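Putative beta-glucosidase (Bifidobacterium adolescentis, PDB 5WAB) hydrolyses beta-glucosidic linkages as a family 3 glycoside hydrolase, and may also release terminal alpha-L-arabinopyranosyl groups from ginsenosides. Local coordinates at residues A[334-338]-A[339-343]; A[364-368]-A[369-373]; A[453-456]-A[457-460]. One frame throughout, in Å; residues are numbered along the deposited sequence.

All three contacts are local turns around the mixed sheet of the C-terminal domain of this family 3 enzyme. Interactions 1 and 2 belong to one beta-alpha-beta unit: interaction 1 leaves strand 334-337, while interaction 2 runs from helix 362-368 into strand 373-376, which lies beside the first strand and parallel to it. Their centres are 12 Å apart, and they touch where Val336 CG2 lies 4.2 Å from Leu366 CD1. Interaction 3, between strands 444-449 and 465-468, is separate: its nearest atoms are about 9 Å from interaction 1 and about 19 Å from interaction 2. In family 3 enzymes the active site generally lies between this domain and the barrel; these contacts are local to the domain.

Interaction 1. Residues A[334-338]-A[339-343]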
loop_
_atom_site.group_PDB
_atom_site.type_symbol
_atom_site.label_atom_id
_atom_site.label_comp_id
_atom_site.label_asym_id
_atom_site.label_seq_id
_atom_site.Cartn_x
_atom_site.Cartn_y
_atom_site.Cartn_z
ATOM N N ILE A 334 29.609 -20.468 1.554
ATOM C CA ILE A 334 28.369 -19.914 2.075
ATOM C C ILE A 334 27.727 -20.921 3.013
ATOM O O ILE A 334 27.714 -22.131 2.739
ATOM C CB ILE A 334 27.416 -19.543 0.921
ATOM C CG1 ILE A 334 28.160 -18.865 -0.232
ATOM C CG2 ILE A 334 26.302 -18.631 1.423
ATOM C CD1 ILE A 334 28.811 -17.555 0.169
ATOM N N ALA A 335 27.218 -20.428 4.129
ATOM C CA ALA A 335 26.395 -21.215 5.035
ATOM C C ALA A 335 25.000 -20.613 5.042
ATOM O O ALA A 335 24.807 -19.489 5.516
ATOM C CB ALA A 335 26.980 -21.232 6.440
ATOM N N VAL A 336 24.032 -21.348 4.518
ATOM C CA VAL A 336 22.655 -20.881 4.477
ATOM C C VAL A 336 21.913 -21.547 5.626
ATOM O O VAL A 336 21.875 -22.781 5.723
ATOM C CB VAL A 336 21.999 -21.181 3.120
ATOM C CG1 VAL A 336 20.533 -20.790 3.150
ATOM C CG2 VAL A 336 22.729 -20.444 2.004
ATOM N N ILE A 337 21.348 -20.730 6.516
ATOM C CA ILE A 337 20.666 -21.204 7.716
ATOM C C ILE A 337 19.277 -20.584 7.776
ATOM O O ILE A 337 19.105 -19.392 7.505
ATOM C CB ILE A 337 21.463 -20.879 9.000
ATOM C CG1 ILE A 337 22.855 -21.510 8.947
ATOM C CG2 ILE A 337 20.728 -21.365 10.238
ATOM C CD1 ILE A 337 23.685 -21.209 10.163
ATOM N N GLY A 338 18.288 -21.397 8.135
ATOM C CA GLY A 338 16.917 -20.906 8.256
ATOM C C GLY A 338 16.013 -21.632 7.280
ATOM O O GLY A 338 16.268 -21.690 6.077
ATOM N N GLU A 339 14.925 -22.191 7.819
ATOM C CA GLU A 339 13.993 -22.978 7.018
ATOM C C GLU A 339 13.332 -22.148 5.921
ATOM O O GLU A 339 12.826 -22.714 4.946
ATOM C CB GLU A 339 12.936 -23.611 7.931
ATOM C CG GLU A 339 11.976 -24.572 7.247
ATOM C CD GLU A 339 12.692 -25.706 6.548
ATOM O OE1 GLU A 339 13.711 -26.189 7.088
ATOM O OE2 GLU A 339 12.235 -26.122 5.462
ATOM N N PHE A 340 13.308 -20.820 6.065
ATOM C CA PHE A 340 12.742 -19.972 5.022
ATOM C C PHE A 340 13.490 -20.126 3.703
ATOM O O PHE A 340 12.918 -19.887 2.634
ATOM C CB PHE A 340 12.766 -18.505 5.457
ATOM C CG PHE A 340 11.868 -18.193 6.622
ATOM C CD1 PHE A 340 10.495 -18.124 6.456
ATOM C CD2 PHE A 340 12.397 -17.947 7.876
ATOM C CE1 PHE A 340 9.665 -17.827 7.526
ATOM C CE2 PHE A 340 11.573 -17.650 8.947
ATOM C CZ PHE A 340 10.206 -17.592 8.771
ATOM N N ALA A 341 14.765 -20.517 3.756
ATOM C CA ALA A 341 15.534 -20.681 2.529
ATOM C C ALA A 341 15.099 -21.907 1.740
ATOM O O ALA A 341 15.237 -21.929 0.512
ATOM C CB ALA A 341 17.022 -20.765 2.852
ATOM N N ARG A 342 14.589 -22.934 2.415
ATOM C CA ARG A 342 14.074 -24.116 1.736
ATOM C C ARG A 342 12.561 -24.092 1.571
ATOM O O ARG A 342 12.054 -24.493 0.520
ATOM C CB ARG A 342 14.515 -25.386 2.470
ATOM C CG ARG A 342 14.044 -26.667 1.814
ATOM C CD ARG A 342 14.575 -27.877 2.545
ATOM N NE ARG A 342 14.409 -27.787 3.987
ATOM C CZ ARG A 342 14.785 -28.745 4.827
ATOM N NH1 ARG A 342 15.338 -29.852 4.352
ATOM N NH2 ARG A 342 14.607 -28.600 6.133
ATOM N N THR A 343 11.826 -23.624 2.581
ATOM C CA THR A 343 10.375 -23.484 2.504
ATOM C C THR A 343 10.051 -21.999 2.553
ATOM O O THR A 343 9.855 -21.434 3.638
ATOM C CB THR A 343 9.676 -24.227 3.645
ATOM O OG1 THR A 343 10.183 -25.565 3.728
ATOM C CG2 THR A 343 8.171 -24.263 3.405
#
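Val336 and Ala341 meet methyl to methyl, CG1 to CB at 3.5 Å, where strand 334-337 gives way to a turn. The valine has CG1 anti to its backbone N (chi1 175°), sending that branch to the alanine. Both pack onwards, Val336 on Phe375 of strand 373-376 and Ala341 on Phe407 of strand 403-409. Between them Ala341 N donates to Gly338 O at 3.0 Å and closes a beta turn; at the backbone angles of Gly338 a CB would collide with Ile337 O.

On the turn's outer side Glu339 bends at chi2 (57°), folding its carboxylate back to face the guanidinium of Arg342 edge-on. The arginine grips it side-on with two nitrogens: NH2 reaches the syn lone pair of OE1 at 2.7 Å, nearly straight, and NE meets OE2 at 3.1 Å, tilted 22° from the guanidinium plane. Thr343 OG1 donates to the anti lone pair of OE2, also at 2.7 Å. Were Glu339 an alanine, the Arg342 guanidinium would probably lose its two-pronged acceptor, and the Thr343 hydroxyl could rotate.

Three donors on one carboxylate probably favour its charged form, so the turn combines an apolar inner side with an ionic outer one.

Interaction 2. Residues A[364-368]-A[369-373]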
loop_
_atom_site.group_PDB
_atom_site.type_symbol
_atom_site.label_atom_id
_atom_site.label_comp_id
_atom_site.label_asym_id
_atom_site.label_seq_id
_atom_site.Cartn_x
_atom_site.Cartn_y
_atom_site.Cartn_z
ATOM N N ASP A 364 17.249 -23.795 -4.027
ATOM C CA ASP A 364 17.258 -24.290 -5.397
ATOM C C ASP A 364 17.821 -23.260 -6.365
ATOM O O ASP A 364 18.353 -23.629 -7.419
ATOM C CB ASP A 364 15.851 -24.712 -5.816
ATOM C CG ASP A 364 15.363 -25.925 -5.058
ATOM O OD1 ASP A 364 16.212 -26.655 -4.506
ATOM O OD2 ASP A 364 14.136 -26.150 -5.013
ATOM N N THR A 365 17.735 -21.971 -6.029
ATOM C CA THR A 365 18.318 -20.959 -6.905
ATOM C C THR A 365 19.837 -21.029 -6.865
ATOM O O THR A 365 20.496 -21.025 -7.911
ATOM C CB THR A 365 17.832 -19.560 -6.515
ATOM O OG1 THR A 365 16.409 -19.478 -6.667
ATOM C CG2 THR A 365 18.474 -18.510 -7.406
ATOM N N LEU A 366 20.412 -21.122 -5.666
ATOM C CA LEU A 366 21.862 -21.250 -5.567
ATOM C C LEU A 366 22.340 -22.563 -6.172
ATOM O O LEU A 366 23.398 -22.609 -6.810
ATOM C CB LEU A 366 22.309 -21.132 -4.114
ATOM C CG LEU A 366 22.065 -19.769 -3.468
ATOM C CD1 LEU A 366 22.815 -19.678 -2.155
ATOM C CD2 LEU A 366 22.450 -18.633 -4.407
ATOM N N ALA A 367 21.580 -23.643 -5.971
ATOM C CA ALA A 367 21.948 -24.928 -6.559
ATOM C C ALA A 367 21.963 -24.857 -8.082
ATOM O O ALA A 367 22.927 -25.283 -8.727
ATOM C CB ALA A 367 20.987 -26.014 -6.077
ATOM N N ALA A 368 20.901 -24.306 -8.676
ATOM C CA ALA A 368 20.830 -24.198 -10.129
ATOM C C ALA A 368 21.866 -23.235 -10.698
ATOM O O ALA A 368 22.110 -23.254 -11.908
ATOM C CB ALA A 368 19.427 -23.764 -10.556
ATOM N N ARG A 369 22.475 -22.396 -9.863
ATOM C CA ARG A 369 23.476 -21.440 -10.309
ATOM C C ARG A 369 24.902 -21.905 -10.042
ATOM O O ARG A 369 25.844 -21.136 -10.260
ATOM C CB ARG A 369 23.244 -20.082 -9.642
ATOM C CG ARG A 369 21.979 -19.376 -10.086
ATOM C CD ARG A 369 21.935 -17.953 -9.555
ATOM N NE ARG A 369 20.736 -17.244 -9.993
ATOM C CZ ARG A 369 20.582 -15.924 -9.940
ATOM N NH1 ARG A 369 21.557 -15.154 -9.473
ATOM N NH2 ARG A 369 19.451 -15.371 -10.361
ATOM N N GLY A 370 25.088 -23.138 -9.576
ATOM C CA GLY A 370 26.415 -23.631 -9.283
ATOM C C GLY A 370 26.988 -23.163 -7.965
ATOM O O GLY A 370 28.084 -23.605 -7.593
ATOM N N VAL A 371 26.299 -22.274 -7.255
ATOM C CA VAL A 371 26.759 -21.793 -5.957
ATOM C C VAL A 371 26.638 -22.936 -4.955
ATOM O O VAL A 371 25.531 -23.360 -4.612
ATOM C CB VAL A 371 25.963 -20.565 -5.502
ATOM C CG1 VAL A 371 26.419 -20.114 -4.123
ATOM C CG2 VAL A 371 26.109 -19.440 -6.516
ATOM N N ASP A 372 27.775 -23.438 -4.484
ATOM C CA ASP A 372 27.785 -24.526 -3.520
ATOM C C ASP A 372 27.737 -23.948 -2.110
ATOM O O ASP A 372 28.543 -23.081 -1.754
ATOM C CB ASP A 372 29.027 -25.402 -3.702
ATOM N N VAL A 373 26.770 -24.414 -1.321
ATOM C CA VAL A 373 26.537 -23.919 0.027
ATOM C C VAL A 373 26.350 -25.114 0.952
ATOM O O VAL A 373 26.205 -26.255 0.513
ATOM C CB VAL A 373 25.311 -22.981 0.107
ATOM C CG1 VAL A 373 25.354 -21.936 -0.993
ATOM C CG2 VAL A 373 24.015 -23.778 0.033
#
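Leu366 packs against Val371 and Val373 as the chain turns off helix 362-368, and this is the tight part of the contact. Its CB lies 3.9 Å from Val371 CB, the two side chains crossing at a slant, while CD1 reaches Val373 CG1 at 3.6 Å with the side chains at about a right angle. Val373 also lies on Ile334 and Val336 of the neighbouring strand, so the leucine tip is drawn into the packing between helix and sheet.

The backbone makes a Schellman motif. Gly370 N bonds to Ala367 O at 3.2 Å, and Val371 N makes the longer loop back to Leu366 O, a weak bond. Gly370 adopts the left-handed conformation (phi 79°) that lets the chain reverse here, and the Leu366-Val371 pair is the motif's usual apolar contact.

Arg369 runs along the flank of the helix beside Thr365, both side chains pointing the same way. Its CG is anti to the carbonyl carbon (chi1 -68°) and the chain is extended from there to NE, which passes Thr365 CG2 at 3.7 Å. Beyond, NH2 forms a salt bridge with Asp482 of helix 476-484, and Thr365 OG1 is bonded to Ser361 O.

On the looser side, Ala367 and Ala368 face solvent and add little side-chain packing; Gly370 is exposed too, but held by its backbone bond. The CB of Asp372, farther along the chain, points away from the helix, and its carboxylate is not modelled, consistent with mobility.

The turn therefore has two chemistries: an apolar seam of leucine and two valines ties helix to strand, while the polar arginine end, held by its acidic partner, ties the same turn to helix 476-484.

Interaction 3. Residues A[453-456]-A[457-460]; sequences VVSV and APWA
The indole of Trp459 lies with one face over Val456, whose carbonyl O sits 3.4 Å above the plane, over the ring's centre. On that same face Val456 CG1 makes a CH-pi contact with the six-membered ring, 4.1 Å from its centroid and 25° off the normal. A water lies in plane at the indole edge and accepts from NE1 at 3.1 Å. NE1 also makes a weak bond to Ser455 O, so its single N-H is shared between two acceptors. The water in turn donates to Ser455 OG at 2.6 Å, linking the serine hydroxyl to the indole; Asp425 OD1 is a further partner of that hydroxyl.

The ring comes back over the chain because Trp459 CG stands between its backbone N and carbonyl carbon (chi1 48°). From there the indole folds back over Val456, the first residue of its own turn, and reaches Ser455 just before it. That turn is a beta turn, closed by a bond from Trp459 N to Val456 O at 3.1 Å. Ala460 N adds a weak bond to the same oxygen, which thus receives two N-H groups while facing the aromatic ring. Pro458, with no N-H to give, fills one corner of the turn and sets its CG 4.1 Å from Ser455 CB. Val456 CG1 touches Ala460 CB as well, at 4.1 Å, so this one methyl meets both the ring and the alanine.

In the fold, the segment lies in the connection between the parallel strands 444-449 and 465-468. Trp459 packs on Val446 and Leu448 of the first strand, Ile466 of the second, and Val431 and Leu434 of helix 428-438; Val456 joins it on Leu448 and Ile466, which seats the turn against both sheet and helix.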
loop_
_atom_site.group_PDB
_atom_site.type_symbol
_atom_site.label_atom_id
_atom_site.label_comp_id
_atom_site.label_asym_id
_atom_site.label_seq_id
_atom_site.Cartn_x
_atom_site.Cartn_y
_atom_site.Cartn_z
ATOM N N VAL A 453 5.764 -4.921 9.665
ATOM C CA VAL A 453 6.979 -4.534 10.378
ATOM C C VAL A 453 7.282 -5.521 11.489
ATOM O O VAL A 453 6.417 -5.845 12.309
ATOM C CB VAL A 453 6.838 -3.108 10.943
ATOM C CG1 VAL A 453 7.896 -2.851 11.982
ATOM C CG2 VAL A 453 6.970 -2.088 9.840
ATOM N N VAL A 454 8.524 -5.997 11.523
ATOM C CA VAL A 454 9.044 -6.719 12.673
ATOM C C VAL A 454 10.113 -5.850 13.324
ATOM O O VAL A 454 10.746 -5.011 12.672
ATOM C CB VAL A 454 9.608 -8.107 12.301
ATOM C CG1 VAL A 454 8.526 -8.968 11.662
ATOM C CG2 VAL A 454 10.825 -7.975 11.391
ATOM N N SER A 455 10.292 -6.033 14.628
ATOM C CA SER A 455 11.356 -5.342 15.338
ATOM C C SER A 455 12.711 -5.892 14.915
ATOM O O SER A 455 12.867 -7.091 14.663
ATOM C CB SER A 455 11.170 -5.507 16.841
ATOM O OG SER A 455 10.975 -6.876 17.156
ATOM N N VAL A 456 13.700 -5.004 14.830
ATOM C CA VAL A 456 15.033 -5.359 14.373
ATOM C C VAL A 456 16.096 -5.061 15.424
ATOM O O VAL A 456 16.973 -5.893 15.678
ATOM C CB VAL A 456 15.369 -4.649 13.044
ATOM C CG1 VAL A 456 16.768 -5.021 12.584
ATOM C CG2 VAL A 456 14.339 -4.995 11.972
ATOM N N ALA A 457 16.026 -3.890 16.054
ATOM C CA ALA A 457 17.055 -3.462 16.999
ATOM C C ALA A 457 17.378 -4.446 18.121
ATOM O O ALA A 457 18.562 -4.535 18.489
ATOM C CB ALA A 457 16.657 -2.105 17.598
ATOM N N PRO A 458 16.428 -5.185 18.711
ATOM C CA PRO A 458 16.802 -6.089 19.815
ATOM C C PRO A 458 17.859 -7.121 19.457
ATOM O O PRO A 458 18.545 -7.609 20.363
ATOM C CB PRO A 458 15.469 -6.758 20.195
ATOM C CG PRO A 458 14.520 -6.428 19.089
ATOM C CD PRO A 458 14.963 -5.109 18.573
ATOM N N TRP A 459 18.012 -7.478 18.182
ATOM C CA TRP A 459 18.969 -8.500 17.776
ATOM C C TRP A 459 19.935 -8.049 16.686
ATOM O O TRP A 459 20.783 -8.846 16.270
ATOM C CB TRP A 459 18.231 -9.760 17.302
ATOM C CG TRP A 459 17.137 -9.460 16.331
ATOM C CD1 TRP A 459 15.809 -9.308 16.616
ATOM C CD2 TRP A 459 17.270 -9.269 14.915
ATOM N NE1 TRP A 459 15.112 -9.033 15.470
ATOM C CE2 TRP A 459 15.981 -9.003 14.411
ATOM C CE3 TRP A 459 18.351 -9.295 14.027
ATOM C CZ2 TRP A 459 15.742 -8.764 13.055
ATOM C CZ3 TRP A 459 18.112 -9.055 12.678
ATOM C CH2 TRP A 459 16.816 -8.796 12.207
ATOM N N ALA A 460 19.819 -6.812 16.196
ATOM C CA ALA A 460 20.634 -6.359 15.075
ATOM C C ALA A 460 22.130 -6.418 15.367
ATOM O O ALA A 460 22.933 -6.448 14.427
ATOM C CB ALA A 460 20.233 -4.938 14.682
HETATM O O HOH W 1 12.329 -9.091 16.796
#